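Long-range contacts in xylosidase (PDB 6XN2), which probably hydrolyses xylose-containing oligosaccharides as a calcium-containing glycoside hydrolase of family 43, here with xylose units bound in its pocket: residues N126-L131 with V146-R151; A59-P64 with Y86-M91; A265-L270 with Y282-S287. All blocks are in the same frame, centred on the assembly; numbering follows the deposited sequence.

Contact 1. Residues N126-L131 with V146-R151; sequences NGKTYL and VAVGDR
The ring of Tyr130 meets both methyl groups of Val148, which reach it obliquely along its CD2-CE2 side: CG1 of Val148 stands 3.7 Å from Tyr130 CE2. The valine runs alongside the tyrosine in the same direction, as suits an antiparallel non-hydrogen-bonded pair, and a beta-branched residue can set both branches against the ring. Closer to the backbone, Tyr130 CB packs on Val146 CG2 at 3.8 Å. The second flat group in play is the carboxylate of Asp150, whose OD1 takes Lys128 NZ on its syn lone pair at 2.6 Å, a short salt bridge. Lysine can make it because its chain bends at chi2 (-74°) and then runs extended, bringing CD and CE as well as the ammonium alongside OD1.

On the face carrying Thr129, Leu131 and Ala147, the CB atoms of Leu131 and Ala147 approach to 4.3 Å. Gly149 lies across from Thr129 without a side chain, and Thr129 OG1 meets the backbone of Arg151, 3.4 Å from its C atom, while its polar partner is Gln124. Phe156 touches both Thr129 and Ala147.

Four backbone bonds hold the pair together; the one from Leu131 N to Ala147 O is short, 2.7 Å, and nearly straight at 172°. The ladder ends at Thr129 and Gly149, though the chains stay close. Two waters sit there between Gly127 O and the O and OD1 of Asp150, within bonding distance, but not every link can be made at once. Gly127 itself turns with a positive phi (78°), a conformation readily taken by a residue without CB. Strands 128-136 and 142-149 thus form a beta hairpin, the middle pair of an antiparallel four-stranded sheet like the blades of the five-bladed propeller of family 43.

Contact 2. Residues A59-P64 with Y86-M91; sequences ALYIYP and YHVLRM
Ala59 sets its CB 3.9 Å from Arg90 CD, a small residue leaving room for the long arginine chain. Leu60 is paired with Met91 through two backbone bonds, and its CD2 packs on Met91 SD at 3.9 Å, both side chains being apolar and suited to the buried face.

At Tyr61 several interactions meet. Arg90 CG stands over one face of its ring, 4.2 Å from the centroid and 14° off the normal, a CH-pi contact, and Arg90 CD lies nearer still, 3.5 Å from Tyr61 CZ, while Val88 CG1 lies at the ring edge. The arginine chain is extended until it bends at chi3 (63°), which folds NH1 back to Tyr61 OH at 3.1 Å. The hydroxyl lies in the guanidinium plane, and that plane is turned 75° from the ring. Arg90 NH2 has a second, stronger partner in Glu99, so the two terminal nitrogens are bonded to different partners.

Ile62 joins Leu89 by a further pair of backbone bonds, that from Leu89 N to Ile62 O being almost straight, and their CB atoms stand 4.1 Å apart. Tyr63 lays its CE2 against Val88 CG2 at 3.6 Å, with its hydroxyl bonded to Pro152 O. At Pro64 the ladder changes, because proline has no N-H to offer His87 O. Its CD lies 3.5 Å from that oxygen, its CG packs on Leu89 CD1, and two waters link Pro64 O to His87, one to the carbonyl and one to the amide.

Around this pair, strand 47-56 bonds to the outer edge of 59-67, and strand 99-106 to that of 85-91. Strand 336-342 covers Ile62, Pro64, Leu89 and Met91 through Ile337 and Met339, while strand 128-136 touches Tyr63 and Tyr86, whose hydroxyl is bonded to the O of pocket residue Trp118.

Contact 3. Residues A265-L270 with Y282-S287; sequences AGRYYL and YATSDS
Arg267 makes no salt bridge with the opposite strand: one face of its guanidinium is turned toward Ser285 C and Asp286 N, loosely and off-centre, and its NH2 remains 5.1 Å from Asp286 OD2. The bend at chi2 (-128°) swings the chain across Thr284, and Arg267 CD passes 3.7 Å from Ser285 O.

On the face of the sheet that carries Tyr269 and Thr284, Thr284 CG2 sits over the Tyr269 ring, 3.8 Å from the centroid, as a CH-pi contact. Threonine suits the site because chi1 of 55° puts the hydroxyl between backbone N and carbonyl carbon and leaves the methyl to meet the ring. At the edge of that ring stands Tyr282, the two CD2 atoms 3.8 Å apart, with the hydroxyls bonded to Gly348 O (Tyr269) and Ile350 N (Tyr282).

On the face of Tyr268 and Ser285, the Tyr268 ring leans along the strand end and the residues that follow: Ser285 O and Asp286 O lie at its edge, its CE1 is 3.5 Å from Asp286 O, and its hydroxyl bonds to Asp176. The turn from Ser285 to Ser287 is closed by Ser285 OG, which accepts from Ser287 N at 3.1 Å, an ST turn; the same oxygen also bonds to Pro291 O. Backbone bonds tie Tyr268 to Ser285 and Leu270 to Ala283. The result is an antiparallel beta hairpin flanked by strands 257-264 and 292-299, the up-and-down order of a propeller blade.

How the contacts relate
Along the chain contact 2 comes first, then contact 1, then contact 3, without interlocking. Each joins the second and third strands of an up-and-down run of four antiparallel strands, the same element of different blades, as expected in the propeller of family 43. Contacts 1 and 2 have centres 14 Å apart and touch: Leu131 CD1 packs on Tyr63 CD2 at 3.8 Å, joining adjacent four-stranded sheets. Contact 3 is separate, its centre 27 Å from that of contact 1 and 25 Å from that of contact 2; its run, 257-264 to 292-299, continues through parallel neighbour 234-239 into a larger sheet. The side chain of Tyr86 is about 8 Å from a bound xylose unit, so contact 2 borders the pocket without reaching the sugar.

Contact 1. Residues N126-L131 with V146-R151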
loop_
_atom_site.group_PDB
_atom_site.type_symbol
_atom_site.label_atom_id
_atom_site.label_comp_id
_atom_site.label_asym_id
_atom_site.label_seq_id
_atom_site.Cartn_x
_atom_site.Cartn_y
_atom_site.Cartn_z
ATOM N N ASN A 126 -1.938 16.148 15.747
ATOM C CA ASN A 126 -1.877 17.535 16.161
ATOM C C ASN A 126 -2.506 18.498 15.191
ATOM O O ASN A 126 -2.034 19.561 15.027
ATOM C CB ASN A 126 -0.434 17.932 16.449
ATOM C CG ASN A 126 0.249 17.011 17.420
ATOM O OD1 ASN A 126 1.104 16.239 17.064
ATOM N ND2 ASN A 126 -0.120 17.121 18.657
ATOM N N GLY A 127 -3.591 18.104 14.551
ATOM C CA GLY A 127 -4.280 18.959 13.596
ATOM C C GLY A 127 -3.614 19.039 12.234
ATOM O O GLY A 127 -4.114 19.704 11.324
ATOM N N LYS A 128 -2.484 18.355 12.095
ATOM C CA LYS A 128 -1.748 18.325 10.841
ATOM C C LYS A 128 -2.064 17.040 10.102
ATOM O O LYS A 128 -2.430 16.047 10.717
ATOM C CB LYS A 128 -0.242 18.417 11.085
ATOM C CG LYS A 128 0.185 19.622 11.931
ATOM C CD LYS A 128 0.114 20.900 11.129
ATOM C CE LYS A 128 0.390 22.106 12.013
ATOM N NZ LYS A 128 0.433 23.383 11.226
ATOM N N THR A 129 -1.880 17.037 8.804
ATOM C CA THR A 129 -2.004 15.853 7.989
ATOM C C THR A 129 -0.655 15.665 7.332
ATOM O O THR A 129 -0.083 16.582 6.839
ATOM C CB THR A 129 -3.084 15.956 6.904
ATOM O OG1 THR A 129 -4.324 16.267 7.489
ATOM C CG2 THR A 129 -3.220 14.661 6.156
ATOM N N TYR A 130 -0.155 14.453 7.362
ATOM C CA TYR A 130 1.118 14.148 6.784
ATOM C C TYR A 130 0.973 13.220 5.608
ATOM O O TYR A 130 0.306 12.281 5.710
ATOM C CB TYR A 130 2.032 13.526 7.826
ATOM C CG TYR A 130 2.236 14.397 9.024
ATOM C CD1 TYR A 130 1.379 14.359 10.066
ATOM C CD2 TYR A 130 3.267 15.262 9.093
ATOM C CE1 TYR A 130 1.548 15.165 11.161
ATOM C CE2 TYR A 130 3.443 16.072 10.181
ATOM C CZ TYR A 130 2.578 16.016 11.206
ATOM O OH TYR A 130 2.732 16.800 12.273
ATOM N N LEU A 131 1.617 13.528 4.497
ATOM C CA LEU A 131 1.588 12.693 3.320
ATOM C C LEU A 131 2.909 11.979 3.183
ATOM O O LEU A 131 3.882 12.588 2.979
ATOM C CB LEU A 131 1.272 13.502 2.068
ATOM C CG LEU A 131 1.104 12.767 0.742
ATOM C CD1 LEU A 131 0.007 11.760 0.822
ATOM C CD2 LEU A 131 0.800 13.710 -0.377
ATOM N N VAL A 146 8.236 12.810 3.485
ATOM C CA VAL A 146 6.941 13.193 4.023
ATOM C C VAL A 146 6.657 14.659 3.668
ATOM O O VAL A 146 7.579 15.459 3.466
ATOM C CB VAL A 146 6.866 12.945 5.564
ATOM C CG1 VAL A 146 7.827 13.861 6.312
ATOM C CG2 VAL A 146 5.436 13.104 6.086
ATOM N N ALA A 147 5.375 14.987 3.556
ATOM C CA ALA A 147 4.928 16.346 3.284
ATOM C C ALA A 147 3.828 16.726 4.272
ATOM O O ALA A 147 3.016 15.884 4.659
ATOM C CB ALA A 147 4.442 16.464 1.854
ATOM N N VAL A 148 3.811 17.983 4.696
ATOM C CA VAL A 148 2.911 18.401 5.766
ATOM C C VAL A 148 1.861 19.409 5.280
ATOM O O VAL A 148 2.159 20.297 4.478
ATOM C CB VAL A 148 3.707 19.007 6.943
ATOM C CG1 VAL A 148 2.840 19.102 8.191
ATOM C CG2 VAL A 148 4.948 18.159 7.222
ATOM N N GLY A 149 0.664 19.272 5.797
ATOM C CA GLY A 149 -0.439 20.142 5.499
ATOM C C GLY A 149 -1.305 20.385 6.706
ATOM O O GLY A 149 -1.189 19.729 7.688
ATOM N N ASP A 150 -2.182 21.364 6.596
ATOM C CA ASP A 150 -3.069 21.707 7.671
ATOM C C ASP A 150 -4.471 21.156 7.473
ATOM O O ASP A 150 -5.325 21.338 8.290
ATOM C CB ASP A 150 -3.105 23.212 7.863
ATOM C CG ASP A 150 -1.874 23.730 8.511
ATOM O OD1 ASP A 150 -1.506 23.239 9.547
ATOM O OD2 ASP A 150 -1.293 24.630 7.973
ATOM N N ARG A 151 -4.671 20.492 6.351
ATOM C CA ARG A 151 -5.914 19.881 5.989
ATOM C C ARG A 151 -5.596 18.589 5.283
ATOM O O ARG A 151 -4.604 18.480 4.648
ATOM C CB ARG A 151 -6.699 20.767 5.016
ATOM C CG ARG A 151 -7.218 22.053 5.590
ATOM C CD ARG A 151 -8.003 22.860 4.570
ATOM N NE ARG A 151 -7.174 23.432 3.508
ATOM C CZ ARG A 151 -7.536 23.547 2.232
ATOM N NH1 ARG A 151 -8.728 23.149 1.840
ATOM N NH2 ARG A 151 -6.705 24.068 1.347
HETATM O O HOH W 1 -5.702 21.784 10.759
HETATM O O HOH W 2 -3.318 22.803 11.368
#

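Contact 2. Residues A59-P64 with Y86-M91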
loop_
_atom_site.group_PDB
_atom_site.type_symbol
_atom_site.label_atom_id
_atom_site.label_comp_id
_atom_site.label_asym_id
_atom_site.label_seq_id
_atom_site.Cartn_x
_atom_site.Cartn_y
_atom_site.Cartn_z
ATOM N N ALA A 59 -14.945 12.180 7.048
ATOM C CA ALA A 59 -15.079 11.762 5.652
ATOM C C ALA A 59 -13.969 10.799 5.254
ATOM O O ALA A 59 -12.928 10.728 5.911
ATOM C CB ALA A 59 -15.087 12.977 4.731
ATOM N N LEU A 60 -14.202 10.045 4.185
ATOM C CA LEU A 60 -13.215 9.094 3.699
ATOM C C LEU A 60 -12.319 9.765 2.673
ATOM O O LEU A 60 -12.792 10.208 1.624
ATOM C CB LEU A 60 -13.888 7.867 3.088
ATOM C CG LEU A 60 -12.928 6.802 2.537
ATOM C CD1 LEU A 60 -12.727 5.697 3.553
ATOM C CD2 LEU A 60 -13.441 6.264 1.219
ATOM N N TYR A 61 -11.034 9.864 3.002
ATOM C CA TYR A 61 -10.032 10.408 2.089
ATOM C C TYR A 61 -9.195 9.281 1.499
ATOM O O TYR A 61 -8.811 8.353 2.204
ATOM C CB TYR A 61 -9.133 11.417 2.811
ATOM C CG TYR A 61 -9.837 12.706 3.128
ATOM C CD1 TYR A 61 -10.596 12.842 4.284
ATOM C CD2 TYR A 61 -9.757 13.791 2.265
ATOM C CE1 TYR A 61 -11.250 14.028 4.569
ATOM C CE2 TYR A 61 -10.409 14.982 2.550
ATOM C CZ TYR A 61 -11.152 15.093 3.697
ATOM O OH TYR A 61 -11.805 16.282 3.965
ATOM N N ILE A 62 -8.927 9.353 0.202
ATOM C CA ILE A 62 -8.096 8.346 -0.446
ATOM C C ILE A 62 -6.837 8.999 -0.999
ATOM O O ILE A 62 -6.901 10.050 -1.649
ATOM C CB ILE A 62 -8.851 7.630 -1.576
ATOM C CG1 ILE A 62 -10.215 7.147 -1.078
ATOM C CG2 ILE A 62 -8.021 6.480 -2.125
ATOM C CD1 ILE A 62 -11.121 6.659 -2.192
ATOM N N TYR A 63 -5.694 8.380 -0.719
ATOM C CA TYR A 63 -4.409 8.875 -1.192
ATOM C C TYR A 63 -3.805 7.826 -2.116
ATOM O O TYR A 63 -3.150 6.885 -1.661
ATOM C CB TYR A 63 -3.477 9.189 -0.010
ATOM C CG TYR A 63 -4.076 10.210 0.938
ATOM C CD1 TYR A 63 -4.972 9.824 1.933
ATOM C CD2 TYR A 63 -3.774 11.560 0.823
ATOM C CE1 TYR A 63 -5.547 10.764 2.792
ATOM C CE2 TYR A 63 -4.341 12.503 1.680
ATOM C CZ TYR A 63 -5.227 12.101 2.658
ATOM O OH TYR A 63 -5.796 13.039 3.511
ATOM N N PRO A 64 -4.068 7.958 -3.419
ATOM C CA PRO A 64 -3.551 7.011 -4.408
ATOM C C PRO A 64 -2.347 7.572 -5.170
ATOM O O PRO A 64 -2.037 8.760 -5.025
ATOM C CB PRO A 64 -4.747 6.818 -5.338
ATOM C CG PRO A 64 -5.398 8.193 -5.345
ATOM C CD PRO A 64 -5.087 8.852 -4.003
ATOM N N TYR A 86 0.633 13.700 -6.805
ATOM C CA TYR A 86 -0.396 13.050 -6.077
ATOM C C TYR A 86 -1.651 13.878 -6.000
ATOM O O TYR A 86 -1.608 15.052 -5.861
ATOM C CB TYR A 86 0.047 12.772 -4.641
ATOM C CG TYR A 86 1.206 11.840 -4.510
ATOM C CD1 TYR A 86 1.151 10.581 -5.008
ATOM C CD2 TYR A 86 2.339 12.224 -3.884
ATOM C CE1 TYR A 86 2.202 9.736 -4.903
ATOM C CE2 TYR A 86 3.402 11.383 -3.770
ATOM C CZ TYR A 86 3.326 10.136 -4.287
ATOM O OH TYR A 86 4.383 9.298 -4.197
ATOM N N HIS A 87 -2.762 13.182 -6.122
ATOM C CA HIS A 87 -4.067 13.822 -5.886
ATOM C C HIS A 87 -4.648 13.261 -4.596
ATOM O O HIS A 87 -4.163 12.278 -4.107
ATOM C CB HIS A 87 -5.047 13.518 -7.009
ATOM C CG HIS A 87 -4.797 14.276 -8.254
ATOM N ND1 HIS A 87 -5.756 15.015 -8.859
ATOM C CD2 HIS A 87 -3.708 14.391 -9.014
ATOM C CE1 HIS A 87 -5.264 15.556 -9.932
ATOM N NE2 HIS A 87 -4.029 15.194 -10.041
ATOM N N VAL A 88 -5.670 13.914 -4.088
ATOM C CA VAL A 88 -6.399 13.394 -2.959
ATOM C C VAL A 88 -7.860 13.217 -3.353
ATOM O O VAL A 88 -8.408 14.059 -3.937
ATOM C CB VAL A 88 -6.273 14.271 -1.719
ATOM C CG1 VAL A 88 -7.084 13.716 -0.590
ATOM C CG2 VAL A 88 -4.837 14.360 -1.306
ATOM N N LEU A 89 -8.452 12.082 -3.057
ATOM C CA LEU A 89 -9.851 11.834 -3.374
ATOM C C LEU A 89 -10.667 11.752 -2.090
ATOM O O LEU A 89 -10.133 11.432 -1.032
ATOM C CB LEU A 89 -10.000 10.542 -4.187
ATOM C CG LEU A 89 -9.034 10.376 -5.362
ATOM C CD1 LEU A 89 -9.164 8.987 -6.007
ATOM C CD2 LEU A 89 -9.244 11.458 -6.403
ATOM N N ARG A 90 -11.959 12.045 -2.175
ATOM C CA ARG A 90 -12.803 11.984 -0.990
ATOM C C ARG A 90 -14.189 11.401 -1.269
ATOM O O ARG A 90 -14.794 11.668 -2.308
ATOM C CB ARG A 90 -12.947 13.382 -0.372
ATOM C CG ARG A 90 -13.862 13.439 0.855
ATOM C CD ARG A 90 -13.863 14.827 1.484
ATOM N NE ARG A 90 -14.386 15.825 0.557
ATOM C CZ ARG A 90 -14.071 17.116 0.585
ATOM N NH1 ARG A 90 -13.221 17.577 1.495
ATOM N NH2 ARG A 90 -14.607 17.944 -0.301
ATOM N N MET A 91 -14.677 10.600 -0.327
ATOM C CA MET A 91 -16.093 10.263 -0.260
ATOM C C MET A 91 -16.644 10.897 1.005
ATOM O O MET A 91 -16.245 10.524 2.109
ATOM C CB MET A 91 -16.317 8.752 -0.251
ATOM C CG MET A 91 -16.017 8.089 -1.580
ATOM S SD MET A 91 -16.226 6.302 -1.501
ATOM C CE MET A 91 -17.982 6.179 -1.175
HETATM O O HOH W 3 -2.248 10.624 -2.774
HETATM O O HOH W 4 -3.104 10.549 -6.883
#

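Contact 3. Residues A265-L270 with Y282-S287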
loop_
_atom_site.group_PDB
_atom_site.type_symbol
_atom_site.label_atom_id
_atom_site.label_comp_id
_atom_site.label_asym_id
_atom_site.label_seq_id
_atom_site.Cartn_x
_atom_site.Cartn_y
_atom_site.Cartn_z
ATOM N N ALA A 265 -10.739 -6.391 16.348
ATOM C CA ALA A 265 -10.922 -7.393 17.359
ATOM C C ALA A 265 -9.710 -7.719 18.192
ATOM O O ALA A 265 -9.465 -8.853 18.485
ATOM C CB ALA A 265 -11.482 -8.652 16.742
ATOM N N GLY A 266 -8.964 -6.714 18.584
ATOM C CA GLY A 266 -7.817 -6.913 19.420
ATOM C C GLY A 266 -6.615 -7.537 18.783
ATOM O O GLY A 266 -5.753 -7.976 19.463
ATOM N N ARG A 267 -6.614 -7.586 17.467
ATOM C CA ARG A 267 -5.464 -8.163 16.760
ATOM C C ARG A 267 -5.034 -7.203 15.663
ATOM O O ARG A 267 -5.806 -6.345 15.283
ATOM C CB ARG A 267 -5.860 -9.503 16.154
ATOM C CG ARG A 267 -5.687 -10.662 17.114
ATOM C CD ARG A 267 -4.873 -11.758 16.479
ATOM N NE ARG A 267 -4.416 -12.573 17.579
ATOM C CZ ARG A 267 -3.405 -13.415 17.528
ATOM N NH1 ARG A 267 -2.728 -13.593 16.407
ATOM N NH2 ARG A 267 -3.085 -14.102 18.606
ATOM N N TYR A 268 -3.782 -7.329 15.267
ATOM C CA TYR A 268 -3.247 -6.565 14.149
ATOM C C TYR A 268 -3.279 -7.425 12.901
ATOM O O TYR A 268 -2.875 -8.584 12.938
ATOM C CB TYR A 268 -1.823 -6.095 14.439
ATOM C CG TYR A 268 -1.754 -5.107 15.581
ATOM C CD1 TYR A 268 -1.619 -5.540 16.892
ATOM C CD2 TYR A 268 -1.837 -3.738 15.345
ATOM C CE1 TYR A 268 -1.569 -4.633 17.945
ATOM C CE2 TYR A 268 -1.780 -2.823 16.390
ATOM C CZ TYR A 268 -1.645 -3.281 17.686
ATOM O OH TYR A 268 -1.593 -2.372 18.722
ATOM N N TYR A 269 -3.773 -6.860 11.808
ATOM C CA TYR A 269 -3.835 -7.558 10.533
ATOM C C TYR A 269 -2.833 -6.943 9.573
ATOM O O TYR A 269 -2.991 -5.793 9.177
ATOM C CB TYR A 269 -5.240 -7.476 9.921
ATOM C CG TYR A 269 -6.318 -8.265 10.630
ATOM C CD1 TYR A 269 -6.811 -7.858 11.865
ATOM C CD2 TYR A 269 -6.877 -9.395 10.043
ATOM C CE1 TYR A 269 -7.808 -8.574 12.511
ATOM C CE2 TYR A 269 -7.875 -10.115 10.678
ATOM C CZ TYR A 269 -8.336 -9.702 11.910
ATOM O OH TYR A 269 -9.328 -10.415 12.549
ATOM N N LEU A 270 -1.793 -7.692 9.228
ATOM C CA LEU A 270 -0.853 -7.266 8.202
ATOM C C LEU A 270 -1.275 -7.857 6.870
ATOM O O LEU A 270 -1.373 -9.070 6.746
ATOM C CB LEU A 270 0.573 -7.715 8.537
ATOM C CG LEU A 270 1.576 -7.547 7.397
ATOM C CD1 LEU A 270 1.808 -6.059 7.160
ATOM C CD2 LEU A 270 2.879 -8.260 7.711
ATOM N N TYR A 282 -2.924 -11.926 3.868
ATOM C CA TYR A 282 -2.882 -11.284 5.166
ATOM C C TYR A 282 -2.407 -12.244 6.243
ATOM O O TYR A 282 -2.454 -13.469 6.088
ATOM C CB TYR A 282 -4.249 -10.677 5.534
ATOM C CG TYR A 282 -5.299 -11.668 5.986
ATOM C CD1 TYR A 282 -5.915 -12.522 5.076
ATOM C CD2 TYR A 282 -5.696 -11.730 7.315
ATOM C CE1 TYR A 282 -6.881 -13.424 5.483
ATOM C CE2 TYR A 282 -6.659 -12.630 7.733
ATOM C CZ TYR A 282 -7.251 -13.471 6.814
ATOM O OH TYR A 282 -8.209 -14.375 7.219
ATOM N N ALA A 283 -1.912 -11.647 7.320
ATOM C CA ALA A 283 -1.403 -12.360 8.481
ATOM C C ALA A 283 -1.792 -11.580 9.730
ATOM O O ALA A 283 -2.065 -10.383 9.653
ATOM C CB ALA A 283 0.105 -12.524 8.397
ATOM N N THR A 284 -1.817 -12.265 10.863
ATOM C CA THR A 284 -2.242 -11.584 12.103
ATOM C C THR A 284 -1.220 -11.679 13.236
ATOM O O THR A 284 -0.456 -12.585 13.235
ATOM C CB THR A 284 -3.602 -12.075 12.580
ATOM O OG1 THR A 284 -3.487 -13.480 12.700
ATOM C CG2 THR A 284 -4.709 -11.756 11.611
ATOM N N SER A 285 -1.275 -10.716 14.149
ATOM C CA SER A 285 -0.400 -10.651 15.337
ATOM C C SER A 285 -1.103 -9.933 16.490
ATOM O O SER A 285 -2.112 -9.318 16.275
ATOM C CB SER A 285 0.857 -9.959 15.026
ATOM O OG SER A 285 1.714 -10.008 16.139
ATOM N N ASP A 286 -0.559 -10.064 17.688
ATOM C CA ASP A 286 -1.134 -9.341 18.841
ATOM C C ASP A 286 -0.278 -8.094 19.034
ATOM O O ASP A 286 -0.553 -7.345 19.939
ATOM C CB ASP A 286 -1.247 -10.230 20.079
ATOM C CG ASP A 286 0.088 -10.755 20.562
ATOM O OD1 ASP A 286 1.075 -10.491 19.899
ATOM O OD2 ASP A 286 0.122 -11.425 21.596
ATOM N N SER A 287 0.712 -7.913 18.164
ATOM C CA SER A 287 1.608 -6.761 18.232
ATOM C C SER A 287 1.787 -6.092 16.870
ATOM O O SER A 287 1.844 -6.779 15.849
ATOM C CB SER A 287 2.977 -7.182 18.767
ATOM O OG SER A 287 3.922 -6.136 18.589
#